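Local coordinates for thioredoxin family protein (Pseudomonas aeruginosa, PDB 1Z6N) that is of unknown function but belongs to the thioredoxin family and binds a magnesium ion in the crystal, so a role in thiol-disulfide chemistry is possible though unproven, at residues 124-136 against 145-158. Residues are numbered along the deposited sequence; the frame is centred on the assembly and turned at random.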
ATOM      1  N   LEU A 124      10.300   8.729   3.048  1.00  8.57           N
ATOM      2  CA  LEU A 124      10.578   9.158   1.681  1.00  8.48           C
ATOM      3  C   LEU A 124       9.365   9.761   0.989  1.00  8.64           C
ATOM      4  O   LEU A 124       9.511  10.582   0.073  1.00  9.23           O
ATOM      5  CB  LEU A 124      11.103   7.974   0.854  1.00  8.79           C
ATOM      6  CG  LEU A 124      12.287   7.182   1.426  1.00 10.14           C
ATOM      7  CD1 LEU A 124      12.690   6.060   0.474  1.00 12.19           C
ATOM      8  CD2 LEU A 124      13.479   8.074   1.720  1.00 11.55           C
ATOM      9  N   GLY A 125       8.168   9.328   1.398  1.00  8.19           N
ATOM     10  CA  GLY A 125       6.947   9.833   0.802  1.00  8.79           C
ATOM     11  C   GLY A 125       5.756   9.011   1.231  1.00  8.95           C
ATOM     12  O   GLY A 125       5.888   8.112   2.068  1.00  8.63           O
ATOM     13  N   ARG A 126       4.603   9.339   0.651  1.00  9.58           N
ATOM     14  CA  ARG A 126       3.333   8.741   1.041  1.00 10.09           C
ATOM     15  C   ARG A 126       2.472   8.406  -0.156  1.00 10.00           C
ATOM     16  O   ARG A 126       2.443   9.154  -1.154  1.00  9.21           O
ATOM     17  CB  ARG A 126       2.500   9.725   1.868  1.00 11.59           C
ATOM     18  CG  ARG A 126       3.201  10.480   2.925  1.00 13.98           C
ATOM     19  CD  ARG A 126       2.343  11.670   3.282  1.00 13.97           C
ATOM     20  NE  ARG A 126       3.014  12.504   4.261  1.00 14.51           N
ATOM     21  CZ  ARG A 126       2.403  13.435   4.983  1.00 15.30           C
ATOM     22  NH1 ARG A 126       1.103  13.647   4.837  1.00 15.59           N
ATOM     23  NH2 ARG A 126       3.098  14.138   5.857  1.00 15.78           N
ATOM     24  N   PHE A 127       1.719   7.320   0.005  1.00  8.91           N
ATOM     25  CA  PHE A 127       0.591   6.972  -0.870  1.00  8.94           C
ATOM     26  C   PHE A 127      -0.657   7.106   0.006  1.00  9.19           C
ATOM     27  O   PHE A 127      -0.677   6.596   1.130  1.00  9.33           O
ATOM     28  CB  PHE A 127       0.770   5.551  -1.401  1.00  9.20           C
ATOM     29  CG  PHE A 127      -0.412   5.009  -2.175  1.00  8.87           C
ATOM     30  CD1 PHE A 127      -0.385   4.942  -3.575  1.00  8.32           C
ATOM     31  CD2 PHE A 127      -1.541   4.536  -1.506  1.00  9.68           C
ATOM     32  CE1 PHE A 127      -1.473   4.413  -4.282  1.00  8.70           C
ATOM     33  CE2 PHE A 127      -2.624   3.996  -2.203  1.00  8.31           C
ATOM     34  CZ  PHE A 127      -2.595   3.941  -3.594  1.00  9.18           C
ATOM     35  N   VAL A 128      -1.684   7.803  -0.472  1.00  9.06           N
ATOM     36  CA  VAL A 128      -2.837   8.087   0.380  1.00  9.13           C
ATOM     37  C   VAL A 128      -4.138   7.714  -0.324  1.00  8.82           C
ATOM     38  O   VAL A 128      -4.537   8.376  -1.304  1.00  8.59           O
ATOM     39  CB  VAL A 128      -2.914   9.580   0.826  1.00  9.29           C
ATOM     40  CG1 VAL A 128      -4.050   9.760   1.832  1.00 10.73           C
ATOM     41  CG2 VAL A 128      -1.581  10.069   1.408  1.00  9.64           C
ATOM     42  N   GLU A 129      -4.767   6.648   0.183  1.00  8.76           N
ATOM     43  CA  GLU A 129      -6.095   6.192  -0.232  1.00  9.07           C
ATOM     44  C   GLU A 129      -6.197   5.534  -1.616  1.00  8.38           C
ATOM     45  O   GLU A 129      -6.624   4.378  -1.714  1.00  8.32           O
ATOM     46  CB  GLU A 129      -7.149   7.299  -0.073  1.00  9.04           C
ATOM     47  CG  GLU A 129      -8.577   6.766   0.012  1.00 10.50           C
ATOM     48  CD  GLU A 129      -9.603   7.824   0.399  1.00 11.33           C
ATOM     49  OE1 GLU A 129      -9.513   8.955  -0.107  1.00 14.72           O
ATOM     50  OE2 GLU A 129     -10.501   7.518   1.208  1.00 13.91           O
ATOM     51  N   ARG A 130      -5.829   6.273  -2.667  1.00  8.29           N
ATOM     52  CA  ARG A 130      -5.992   5.805  -4.036  1.00  8.59           C
ATOM     53  C   ARG A 130      -4.812   6.264  -4.883  1.00  8.01           C
ATOM     54  O   ARG A 130      -4.193   7.275  -4.549  1.00  7.90           O
ATOM     55  CB  ARG A 130      -7.292   6.359  -4.628  1.00  9.66           C
ATOM     56  CG  ARG A 130      -8.491   5.782  -3.945  1.00 12.05           C
ATOM     57  CD  ARG A 130      -9.782   6.423  -4.401  1.00 13.56           C
ATOM     58  NE  ARG A 130     -10.834   5.974  -3.501  1.00 14.95           N
ATOM     59  CZ  ARG A 130     -11.819   6.724  -3.020  1.00 17.16           C
ATOM     60  NH1 ARG A 130     -11.938   8.006  -3.368  1.00 16.94           N
ATOM     61  NH2 ARG A 130     -12.693   6.181  -2.178  1.00 18.05           N
ATOM     62  N   PRO A 131      -4.495   5.522  -5.969  1.00  7.33           N
ATOM     63  CA  PRO A 131      -3.410   5.967  -6.853  1.00  6.63           C
ATOM     64  C   PRO A 131      -3.685   7.322  -7.491  1.00  6.46           C
ATOM     65  O   PRO A 131      -4.841   7.708  -7.678  1.00  7.39           O
ATOM     66  CB  PRO A 131      -3.311   4.864  -7.919  1.00  6.93           C
ATOM     67  CG  PRO A 131      -4.027   3.674  -7.324  1.00  7.30           C
ATOM     68  CD  PRO A 131      -5.072   4.229  -6.398  1.00  7.92           C
ATOM     69  N   GLN A 132      -2.610   8.017  -7.845  1.00  5.34           N
ATOM     70  CA  GLN A 132      -2.710   9.345  -8.457  1.00  5.04           C
ATOM     71  C   GLN A 132      -3.594   9.342  -9.712  1.00  5.13           C
ATOM     72  O   GLN A 132      -4.324  10.310  -9.975  1.00  6.13           O
ATOM     73  CB  GLN A 132      -1.313   9.902  -8.783  1.00  4.91           C
ATOM     74  CG  GLN A 132      -1.316  11.403  -9.156  1.00  5.74           C
ATOM     75  CD  GLN A 132      -1.873  12.245  -8.020  1.00  9.03           C
ATOM     76  OE1 GLN A 132      -1.364  12.205  -6.893  1.00  9.61           O
ATOM     77  NE2 GLN A 132      -2.920  13.011  -8.311  1.00  9.40           N
ATOM     78  N   ALA A 133      -3.522   8.270 -10.503  1.00  4.97           N
ATOM     79  CA  ALA A 133      -4.302   8.211 -11.753  1.00  5.54           C
ATOM     80  C   ALA A 133      -5.799   8.148 -11.453  1.00  6.34           C
ATOM     81  O   ALA A 133      -6.618   8.632 -12.236  1.00  5.98           O
ATOM     82  CB  ALA A 133      -3.880   7.021 -12.632  1.00  6.18           C
ATOM     83  N   VAL A 134      -6.136   7.571 -10.296  1.00  7.02           N
ATOM     84  CA  VAL A 134      -7.530   7.495  -9.844  1.00  8.37           C
ATOM     85  C   VAL A 134      -7.991   8.844  -9.287  1.00  8.27           C
ATOM     86  O   VAL A 134      -9.066   9.324  -9.634  1.00  8.44           O
ATOM     87  CB  VAL A 134      -7.756   6.350  -8.844  1.00  8.99           C
ATOM     88  CG1 VAL A 134      -9.209   6.329  -8.397  1.00  9.88           C
ATOM     89  CG2 VAL A 134      -7.393   5.033  -9.505  1.00  9.26           C
ATOM     90  N   LEU A 135      -7.164   9.457  -8.441  1.00  8.63           N
ATOM     91  CA  LEU A 135      -7.416  10.828  -7.996  1.00  9.93           C
ATOM     92  C   LEU A 135      -7.636  11.738  -9.195  1.00 10.08           C
ATOM     93  O   LEU A 135      -8.601  12.515  -9.229  1.00 11.30           O
ATOM     94  CB  LEU A 135      -6.268  11.361  -7.128  1.00  9.85           C
ATOM     95  CG  LEU A 135      -5.951  10.522  -5.887  1.00 11.00           C
ATOM     96  CD1 LEU A 135      -4.818  11.148  -5.081  1.00 12.28           C
ATOM     97  CD2 LEU A 135      -7.195  10.312  -5.017  1.00 14.53           C
ATOM     98  N   ASP A 136      -6.748  11.632 -10.188  1.00  9.82           N
ATOM     99  CA  ASP A 136      -6.833  12.452 -11.403  1.00  9.36           C
ATOM    100  C   ASP A 136      -8.112  12.199 -12.210  1.00  9.51           C
ATOM    101  O   ASP A 136      -8.721  13.140 -12.723  1.00  9.64           O
ATOM    102  CB  ASP A 136      -5.617  12.215 -12.311  1.00  8.54           C
ATOM    103  CG  ASP A 136      -4.332  12.810 -11.758  1.00  8.45           C
ATOM    104  OD1 ASP A 136      -4.353  13.401 -10.654  1.00  7.35           O
ATOM    105  OD2 ASP A 136      -3.299  12.724 -12.473  1.00  6.89           O
ATOM    106  N   TYR A 145     -11.591   1.750 -11.137  1.00 11.90           N
ATOM    107  CA  TYR A 145     -10.767   1.551  -9.952  1.00 11.54           C
ATOM    108  C   TYR A 145     -11.339   0.499  -8.978  1.00 12.24           C
ATOM    109  O   TYR A 145     -10.618  -0.419  -8.570  1.00 11.72           O
ATOM    110  CB  TYR A 145     -10.537   2.887  -9.250  1.00 10.56           C
ATOM    111  CG  TYR A 145     -10.070   2.756  -7.826  1.00  9.55           C
ATOM    112  CD1 TYR A 145      -8.772   2.339  -7.536  1.00  9.10           C
ATOM    113  CD2 TYR A 145     -10.928   3.054  -6.773  1.00  7.70           C
ATOM    114  CE1 TYR A 145      -8.339   2.222  -6.216  1.00  8.02           C
ATOM    115  CE2 TYR A 145     -10.503   2.938  -5.449  1.00  8.70           C
ATOM    116  CZ  TYR A 145      -9.208   2.520  -5.187  1.00  9.68           C
ATOM    117  OH  TYR A 145      -8.771   2.413  -3.880  1.00  9.79           O
ATOM    118  N   LYS A 146     -12.622   0.637  -8.617  1.00 13.38           N
ATOM    119  CA  LYS A 146     -13.278  -0.287  -7.663  1.00 15.22           C
ATOM    120  C   LYS A 146     -13.351  -1.696  -8.247  1.00 15.03           C
ATOM    121  O   LYS A 146     -13.461  -2.690  -7.515  1.00 16.00           O
ATOM    122  CB  LYS A 146     -14.682   0.197  -7.285  1.00 15.25           C
ATOM    123  CG  LYS A 146     -14.736   1.382  -6.329  1.00 17.29           C
ATOM    124  CD  LYS A 146     -16.175   1.887  -6.165  1.00 17.98           C
ATOM    125  CE  LYS A 146     -16.244   3.212  -5.415  1.00 22.55           C
ATOM    126  NZ  LYS A 146     -17.625   3.779  -5.514  1.00 24.56           N
ATOM    127  N   ALA A 147     -13.283  -1.771  -9.573  1.00 15.47           N
ATOM    128  CA  ALA A 147     -13.197  -3.029 -10.297  1.00 15.67           C
ATOM    129  C   ALA A 147     -11.769  -3.576 -10.449  1.00 15.37           C
ATOM    130  O   ALA A 147     -11.573  -4.637 -11.040  1.00 15.98           O
ATOM    131  CB  ALA A 147     -13.871  -2.897 -11.663  1.00 15.80           C
ATOM    132  N   GLY A 148     -10.765  -2.852  -9.951  1.00 14.61           N
ATOM    133  CA  GLY A 148      -9.383  -3.327 -10.047  1.00 13.55           C
ATOM    134  C   GLY A 148      -8.556  -2.921 -11.264  1.00 13.13           C
ATOM    135  O   GLY A 148      -7.462  -3.449 -11.489  1.00 12.51           O
ATOM    136  N   ASP A 149      -9.030  -1.954 -12.035  1.00 12.45           N
ATOM    137  CA  ASP A 149      -8.311  -1.601 -13.255  1.00 12.72           C
ATOM    138  C   ASP A 149      -7.045  -0.753 -13.028  1.00 12.23           C
ATOM    139  O   ASP A 149      -6.294  -0.502 -13.971  1.00 12.64           O
ATOM    140  CB  ASP A 149      -9.253  -0.949 -14.277  1.00 13.09           C
ATOM    141  CG  ASP A 149     -10.340  -1.903 -14.773  1.00 15.02           C
ATOM    142  OD1 ASP A 149     -10.208  -3.132 -14.594  1.00 16.69           O
ATOM    143  OD2 ASP A 149     -11.330  -1.414 -15.355  1.00 19.44           O
ATOM    144  N   TYR A 150      -6.806  -0.339 -11.782  1.00 11.44           N
ATOM    145  CA  TYR A 150      -5.647   0.498 -11.450  1.00 10.94           C
ATOM    146  C   TYR A 150      -4.737  -0.139 -10.391  1.00 10.53           C
ATOM    147  O   TYR A 150      -4.014   0.570  -9.683  1.00  9.64           O
ATOM    148  CB  TYR A 150      -6.101   1.876 -10.964  1.00 10.76           C
ATOM    149  CG  TYR A 150      -6.741   2.752 -12.012  1.00 11.65           C
ATOM    150  CD1 TYR A 150      -8.102   2.666 -12.282  1.00 12.39           C
ATOM    151  CD2 TYR A 150      -5.986   3.700 -12.703  1.00 10.01           C
ATOM    152  CE1 TYR A 150      -8.704   3.481 -13.216  1.00 12.05           C
ATOM    153  CE2 TYR A 150      -6.577   4.530 -13.656  1.00 10.73           C
ATOM    154  CZ  TYR A 150      -7.935   4.410 -13.915  1.00 11.49           C
ATOM    155  OH  TYR A 150      -8.519   5.228 -14.852  1.00 12.87           O
ATOM    156  N   LEU A 151      -4.752  -1.472 -10.293  1.00 10.19           N
ATOM    157  CA  LEU A 151      -3.867  -2.159  -9.349  1.00 10.72           C
ATOM    158  C   LEU A 151      -2.397  -1.893  -9.623  1.00 10.47           C
ATOM    159  O   LEU A 151      -1.636  -1.617  -8.695  1.00 10.48           O
ATOM    160  CB  LEU A 151      -4.114  -3.669  -9.337  1.00 11.48           C
ATOM    161  CG  LEU A 151      -5.331  -4.180  -8.579  1.00 13.15           C
ATOM    162  CD1 LEU A 151      -5.124  -4.239  -7.098  1.00 11.59           C
ATOM    163  CD2 LEU A 151      -6.544  -3.376  -8.874  1.00 15.76           C
ATOM    164  N   GLU A 152      -1.992  -1.961 -10.890  1.00  9.85           N
ATOM    165  CA  GLU A 152      -0.597  -1.721 -11.231  1.00 10.52           C
ATOM    166  C   GLU A 152      -0.157  -0.301 -10.818  1.00 10.37           C
ATOM    167  O   GLU A 152       1.005  -0.083 -10.455  1.00 11.10           O
ATOM    168  CB  GLU A 152      -0.368  -1.916 -12.725  1.00 10.88           C
ATOM    169  CG  GLU A 152      -1.060  -0.879 -13.579  1.00 14.19           C
ATOM    170  CD  GLU A 152      -1.023  -1.213 -15.053  1.00 18.36           C
ATOM    171  OE1 GLU A 152      -1.302  -2.380 -15.414  1.00 19.93           O
ATOM    172  OE2 GLU A 152      -0.724  -0.298 -15.849  1.00 20.58           O
ATOM    173  N   HIS A 153      -1.098   0.643 -10.867  1.00 10.19           N
ATOM    174  CA  HIS A 153      -0.801   2.052 -10.557  1.00  9.73           C
ATOM    175  C   HIS A 153      -0.432   2.277  -9.091  1.00  9.44           C
ATOM    176  O   HIS A 153       0.365   3.187  -8.788  1.00  9.17           O
ATOM    177  CB  HIS A 153      -1.978   2.962 -10.929  1.00  9.97           C
ATOM    178  CG  HIS A 153      -2.382   2.876 -12.367  1.00 10.41           C
ATOM    179  ND1 HIS A 153      -3.001   1.764 -12.898  1.00 10.95           N
ATOM    180  CD2 HIS A 153      -2.275   3.768 -13.379  1.00 10.88           C
ATOM    181  CE1 HIS A 153      -3.248   1.972 -14.179  1.00 10.76           C
ATOM    182  NE2 HIS A 153      -2.822   3.183 -14.497  1.00 11.37           N
ATOM    183  N   ALA A 154      -0.998   1.473  -8.187  1.00  8.55           N
ATOM    184  CA  ALA A 154      -0.629   1.579  -6.779  1.00  8.10           C
ATOM    185  C   ALA A 154       0.855   1.232  -6.636  1.00  8.19           C
ATOM    186  O   ALA A 154       1.599   1.917  -5.921  1.00  8.43           O
ATOM    187  CB  ALA A 154      -1.497   0.639  -5.920  1.00  7.96           C
ATOM    188  N   ILE A 155       1.282   0.188  -7.344  1.00  8.08           N
ATOM    189  CA  ILE A 155       2.680  -0.230  -7.347  1.00  8.06           C
ATOM    190  C   ILE A 155       3.565   0.852  -7.956  1.00  7.76           C
ATOM    191  O   ILE A 155       4.605   1.204  -7.384  1.00  8.34           O
ATOM    192  CB  ILE A 155       2.878  -1.568  -8.096  1.00  7.93           C
ATOM    193  CG1 ILE A 155       2.069  -2.691  -7.412  1.00  7.76           C
ATOM    194  CG2 ILE A 155       4.357  -1.931  -8.163  1.00  8.77           C
ATOM    195  CD1 ILE A 155       1.999  -3.994  -8.235  1.00  8.37           C
ATOM    196  N   GLY A 156       3.149   1.374  -9.115  1.00  7.38           N
ATOM    197  CA  GLY A 156       3.897   2.439  -9.812  1.00  7.40           C
ATOM    198  C   GLY A 156       4.077   3.678  -8.952  1.00  7.68           C
ATOM    199  O   GLY A 156       5.164   4.262  -8.924  1.00  7.90           O
ATOM    200  N   ASP A 157       3.022   4.078  -8.242  1.00  7.11           N
ATOM    201  CA  ASP A 157       3.116   5.266  -7.390  1.00  6.93           C
ATOM    202  C   ASP A 157       4.170   5.066  -6.294  1.00  6.85           C
ATOM    203  O   ASP A 157       4.968   5.967  -6.004  1.00  6.85           O
ATOM    204  CB  ASP A 157       1.779   5.599  -6.721  1.00  7.26           C
ATOM    205  CG  ASP A 157       0.756   6.220  -7.668  1.00  7.78           C
ATOM    206  OD1 ASP A 157       0.982   6.287  -8.910  1.00  8.42           O
ATOM    207  OD2 ASP A 157      -0.297   6.639  -7.129  1.00  8.09           O
ATOM    208  N   VAL A 158       4.151   3.898  -5.649  1.00  7.31           N
ATOM    209  CA  VAL A 158       5.116   3.623  -4.576  1.00  8.45           C
ATOM    210  C   VAL A 158       6.531   3.531  -5.148  1.00  9.01           C
ATOM    211  O   VAL A 158       7.476   4.063  -4.555  1.00  8.97           O
ATOM    212  CB  VAL A 158       4.731   2.356  -3.788  1.00  8.84           C
ATOM    213  CG1 VAL A 158       5.882   1.882  -2.911  1.00  8.87           C
ATOM    214  CG2 VAL A 158       3.488   2.654  -2.945  1.00  9.14           C
TER
HETATM  215  O   HOH W   1      -1.366   6.435 -10.422  1.00 10.13           O
HETATM  216  O   HOH W   2      -7.641   7.883 -14.640  1.00 30.43           O
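V134 wedges its two methyls between Y145 and Y150, each making a CH-pi contact over one ring face: CG1 lies 4.2 Å from the Y145 centroid, and CG2 3.8 Å from that of Y150. The valine can reach both because CG1 is anti to its backbone N (chi1 179°), which sets CG2 beside that nitrogen. P131, at the N-cap of helix 132-137, fills the middle of this tightly packed part: its CD lies 3.8 Å from Y145 CE1, and its CB against H153 CB. The buried F127 ring reaches from edge strand 123-128 to A154 on helix 151-164, with CE1 4.1 Å from A154 CB, while D157 CB lies in the ring plane at its edge. R130 CG and CD run across Y145 near its hydroxyl; R130 NE forms a salt bridge with D68 and Y145 OH a hydrogen bond, D68 lying between the cysteines of a possible thioredoxin-type CxxC motif. The A133 side is wetter and only partly buried. There CB touches Y150 and H153, one water links A133 O to Y150 OH and another joins A133 N to D157 OD1. D157 OD2 accepts a hydrogen bond from Q132 N at 2.8 Å through its syn lone pair, nearly straight at 166°. D157 thus holds two first-turn amides, one directly and one through water, and its negative charge at this N-terminus would probably be favoured by the helix dipole.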